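Local coordinates for protein restriction endonuclease (PDB 4F0Q) that cleaves DNA that carries methylated cytosine, as a tetrameric modification-dependent restriction endonuclease whose nuclease domain binds magnesium, at residues K19-F24 and W223-R228. Sequence-based numbering, arbitrary orientation.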
ATOM      1  N   LYS A  19     -27.335  14.644  38.651  1.00 29.20           N
ATOM      2  CA  LYS A  19     -26.244  15.582  38.414  1.00 27.91           C
ATOM      3  C   LYS A  19     -25.089  14.919  37.670  1.00 27.59           C
ATOM      4  O   LYS A  19     -24.493  13.963  38.168  1.00 28.51           O
ATOM      5  CB  LYS A  19     -25.745  16.171  39.734  1.00 31.63           C
ATOM      6  CG  LYS A  19     -24.719  17.277  39.565  1.00 33.71           C
ATOM      7  CD  LYS A  19     -25.322  18.474  38.852  1.00 34.96           C
ATOM      8  CE  LYS A  19     -24.292  19.569  38.635  1.00 39.89           C
ATOM      9  NZ  LYS A  19     -24.876  20.742  37.926  1.00 48.29           N
ATOM     10  N   PRO A  20     -24.771  15.428  36.470  1.00 25.64           N
ATOM     11  CA  PRO A  20     -23.698  14.874  35.637  1.00 25.97           C
ATOM     12  C   PRO A  20     -22.315  15.194  36.193  1.00 25.80           C
ATOM     13  O   PRO A  20     -22.066  16.330  36.598  1.00 30.41           O
ATOM     14  CB  PRO A  20     -23.887  15.594  34.291  1.00 22.86           C
ATOM     15  CG  PRO A  20     -25.246  16.225  34.355  1.00 22.19           C
ATOM     16  CD  PRO A  20     -25.472  16.531  35.796  1.00 24.53           C
ATOM     17  N   ARG A  21     -21.431  14.202  36.216  1.00 22.60           N
ATOM     18  CA  ARG A  21     -20.042  14.430  36.599  1.00 24.28           C
ATOM     19  C   ARG A  21     -19.086  13.930  35.514  1.00 22.51           C
ATOM     20  O   ARG A  21     -18.684  12.766  35.496  1.00 22.76           O
ATOM     21  CB  ARG A  21     -19.728  13.813  37.968  1.00 25.76           C
ATOM     22  CG  ARG A  21     -20.176  12.375  38.151  1.00 23.68           C
ATOM     23  CD  ARG A  21     -19.837  11.877  39.545  1.00 21.63           C
ATOM     24  NE  ARG A  21     -19.731  10.423  39.595  1.00 20.79           N
ATOM     25  CZ  ARG A  21     -20.762   9.601  39.757  1.00 19.53           C
ATOM     26  NH1 ARG A  21     -21.988  10.088  39.886  1.00 19.02           N
ATOM     27  NH2 ARG A  21     -20.564   8.291  39.789  1.00 23.36           N
ATOM     28  N   LEU A  22     -18.732  14.833  34.606  1.00 22.01           N
ATOM     29  CA  LEU A  22     -17.953  14.481  33.426  1.00 21.13           C
ATOM     30  C   LEU A  22     -16.459  14.407  33.712  1.00 20.55           C
ATOM     31  O   LEU A  22     -15.859  15.372  34.185  1.00 21.93           O
ATOM     32  CB  LEU A  22     -18.205  15.496  32.310  1.00 18.95           C
ATOM     33  CG  LEU A  22     -19.665  15.784  31.957  1.00 21.91           C
ATOM     34  CD1 LEU A  22     -19.747  16.816  30.842  1.00 15.76           C
ATOM     35  CD2 LEU A  22     -20.388  14.507  31.566  1.00 17.01           C
ATOM     36  N   VAL A  23     -15.863  13.257  33.420  1.00 21.52           N
ATOM     37  CA  VAL A  23     -14.414  13.119  33.484  1.00 15.84           C
ATOM     38  C   VAL A  23     -13.853  13.076  32.064  1.00 16.94           C
ATOM     39  O   VAL A  23     -14.336  12.325  31.219  1.00 16.90           O
ATOM     40  CB  VAL A  23     -13.981  11.872  34.291  1.00 15.57           C
ATOM     41  CG1 VAL A  23     -14.663  10.621  33.767  1.00 16.68           C
ATOM     42  CG2 VAL A  23     -12.466  11.717  34.269  1.00 14.97           C
ATOM     43  N   PHE A  24     -12.848  13.903  31.800  1.00 19.76           N
ATOM     44  CA  PHE A  24     -12.291  14.009  30.458  1.00 17.99           C
ATOM     45  C   PHE A  24     -10.976  13.254  30.327  1.00 15.31           C
ATOM     46  O   PHE A  24     -10.298  12.992  31.318  1.00 19.18           O
ATOM     47  CB  PHE A  24     -12.103  15.478  30.071  1.00 17.20           C
ATOM     48  CG  PHE A  24     -13.381  16.263  30.044  1.00 17.85           C
ATOM     49  CD1 PHE A  24     -14.151  16.318  28.894  1.00 17.70           C
ATOM     50  CD2 PHE A  24     -13.817  16.940  31.171  1.00 17.07           C
ATOM     51  CE1 PHE A  24     -15.329  17.038  28.866  1.00 18.50           C
ATOM     52  CE2 PHE A  24     -14.996  17.661  31.150  1.00 17.17           C
ATOM     53  CZ  PHE A  24     -15.753  17.711  29.996  1.00 19.74           C
ATOM     54  N   TRP A 223     -23.011   6.777  33.928  1.00 17.89           N
ATOM     55  CA  TRP A 223     -23.037   5.557  33.131  1.00 17.22           C
ATOM     56  C   TRP A 223     -22.707   4.369  34.030  1.00 19.30           C
ATOM     57  O   TRP A 223     -23.420   3.360  34.048  1.00 20.95           O
ATOM     58  CB  TRP A 223     -22.002   5.668  32.007  1.00 19.98           C
ATOM     59  CG  TRP A 223     -21.932   4.492  31.078  1.00 19.71           C
ATOM     60  CD1 TRP A 223     -22.878   3.524  30.898  1.00 21.71           C
ATOM     61  CD2 TRP A 223     -20.849   4.163  30.199  1.00 18.24           C
ATOM     62  NE1 TRP A 223     -22.450   2.614  29.960  1.00 17.79           N
ATOM     63  CE2 TRP A 223     -21.207   2.983  29.517  1.00 18.47           C
ATOM     64  CE3 TRP A 223     -19.611   4.751  29.924  1.00 16.28           C
ATOM     65  CZ2 TRP A 223     -20.374   2.384  28.577  1.00 17.02           C
ATOM     66  CZ3 TRP A 223     -18.784   4.152  28.991  1.00 14.17           C
ATOM     67  CH2 TRP A 223     -19.169   2.981  28.328  1.00 15.94           C
ATOM     68  N   ILE A 224     -21.621   4.510  34.783  1.00 21.43           N
ATOM     69  CA  ILE A 224     -21.184   3.477  35.712  1.00 25.65           C
ATOM     70  C   ILE A 224     -22.175   3.326  36.861  1.00 22.63           C
ATOM     71  O   ILE A 224     -22.435   2.213  37.319  1.00 23.52           O
ATOM     72  CB  ILE A 224     -19.771   3.774  36.255  1.00 25.10           C
ATOM     73  CG1 ILE A 224     -18.777   3.863  35.098  1.00 29.38           C
ATOM     74  CG2 ILE A 224     -19.331   2.702  37.237  1.00 18.95           C
ATOM     75  CD1 ILE A 224     -18.771   2.632  34.215  1.00 26.73           C
ATOM     76  N   ASP A 225     -22.733   4.446  37.314  1.00 24.16           N
ATOM     77  CA  ASP A 225     -23.760   4.429  38.351  1.00 18.94           C
ATOM     78  C   ASP A 225     -24.925   3.552  37.921  1.00 18.41           C
ATOM     79  O   ASP A 225     -25.422   2.738  38.697  1.00 21.70           O
ATOM     80  CB  ASP A 225     -24.268   5.842  38.641  1.00 22.41           C
ATOM     81  CG  ASP A 225     -23.195   6.747  39.209  1.00 22.38           C
ATOM     82  OD1 ASP A 225     -22.103   6.245  39.548  1.00 19.16           O
ATOM     83  OD2 ASP A 225     -23.450   7.965  39.328  1.00 22.19           O
ATOM     84  N   ASP A 226     -25.353   3.723  36.674  1.00 22.10           N
ATOM     85  CA  ASP A 226     -26.437   2.924  36.118  1.00 20.77           C
ATOM     86  C   ASP A 226     -26.025   1.464  35.972  1.00 20.71           C
ATOM     87  O   ASP A 226     -26.797   0.564  36.298  1.00 23.20           O
ATOM     88  CB  ASP A 226     -26.885   3.483  34.767  1.00 19.54           C
ATOM     89  CG  ASP A 226     -27.453   4.882  34.878  1.00 18.81           C
ATOM     90  OD1 ASP A 226     -27.900   5.255  35.982  1.00 21.72           O
ATOM     91  OD2 ASP A 226     -27.453   5.606  33.861  1.00 23.38           O
ATOM     92  N   ARG A 227     -24.809   1.230  35.483  1.00 21.13           N
ATOM     93  CA  ARG A 227     -24.309  -0.137  35.353  1.00 15.87           C
ATOM     94  C   ARG A 227     -24.128  -0.820  36.712  1.00 21.68           C
ATOM     95  O   ARG A 227     -24.265  -2.038  36.824  1.00 16.07           O
ATOM     96  CB  ARG A 227     -23.008  -0.177  34.549  1.00 14.92           C
ATOM     97  CG  ARG A 227     -23.199   0.042  33.056  1.00 16.35           C
ATOM     98  CD  ARG A 227     -21.974  -0.397  32.266  1.00 16.98           C
ATOM     99  NE  ARG A 227     -21.650  -1.803  32.495  1.00 13.78           N
ATOM    100  CZ  ARG A 227     -22.180  -2.814  31.813  1.00 11.64           C
ATOM    101  NH1 ARG A 227     -23.063  -2.580  30.854  1.00 14.85           N
ATOM    102  NH2 ARG A 227     -21.827  -4.062  32.092  1.00 14.16           N
ATOM    103  N   ARG A 228     -23.822  -0.032  37.738  1.00 19.40           N
ATOM    104  CA  ARG A 228     -23.689  -0.560  39.092  1.00 20.05           C
ATOM    105  C   ARG A 228     -25.040  -0.611  39.796  1.00 21.46           C
ATOM    106  O   ARG A 228     -25.159  -1.158  40.892  1.00 21.61           O
ATOM    107  CB  ARG A 228     -22.712   0.284  39.916  1.00 22.02           C
ATOM    108  CG  ARG A 228     -21.265   0.211  39.460  1.00 21.45           C
ATOM    109  CD  ARG A 228     -20.372   1.048  40.360  1.00 19.24           C
ATOM    110  NE  ARG A 228     -20.247   0.473  41.696  1.00 20.35           N
ATOM    111  CZ  ARG A 228     -19.760   1.123  42.748  1.00 19.15           C
ATOM    112  NH1 ARG A 228     -19.361   2.381  42.622  1.00 18.76           N
ATOM    113  NH2 ARG A 228     -19.680   0.521  43.926  1.00 18.61           N
TER
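R21 NH2 donates to D225 OD1 over 2.6 Å, with an N-H...O angle of 150° and the oxygen in the guanidinium plane at its edge. A second bond of the same length runs from R21 NH1 to D225 OD2; it is the more bent of the two, and here the acceptor is tilted from the guanidinium plane. Both carboxylate oxygens are met on their syn sides. One nitrogen for each oxygen, with NE taking no part, defines an end-on bidentate salt bridge. The pairing is twisted rather than flat, since the two planes stand 30° apart. Two bonds restrict rotation of the carboxylate about its CB-CG bond in a way that one could not.

The two side chains reach for each other head-on and account for essentially the whole contact: the segments bury just 92 Å² between them, nearly all of it on R21 and D225. In R21 a chi1 of 49° tucks CG into the tight site flanked by backbone N and C, and the near-straight run out to NE carries the guanidinium to the helix. Both residues are buried, and the pairing probably offsets the cost of placing a carboxylate away from bulk solvent, which would keep D225 ionised. R21 NE is bonded in turn to L51 O, a further anchor for the guanidinium.

The bridge is structural packing, tying the loop leading into strand 22-24 to helix 222-227, which lies in the region related to the AspBHI N-terminal family (PUA clan), apart from the magnesium-binding nuclease domain. V16 of helix 6-17 packs against both partners, while strand 22-24 pairs antiparallel with strand 218-220, which shortly precedes that same helix.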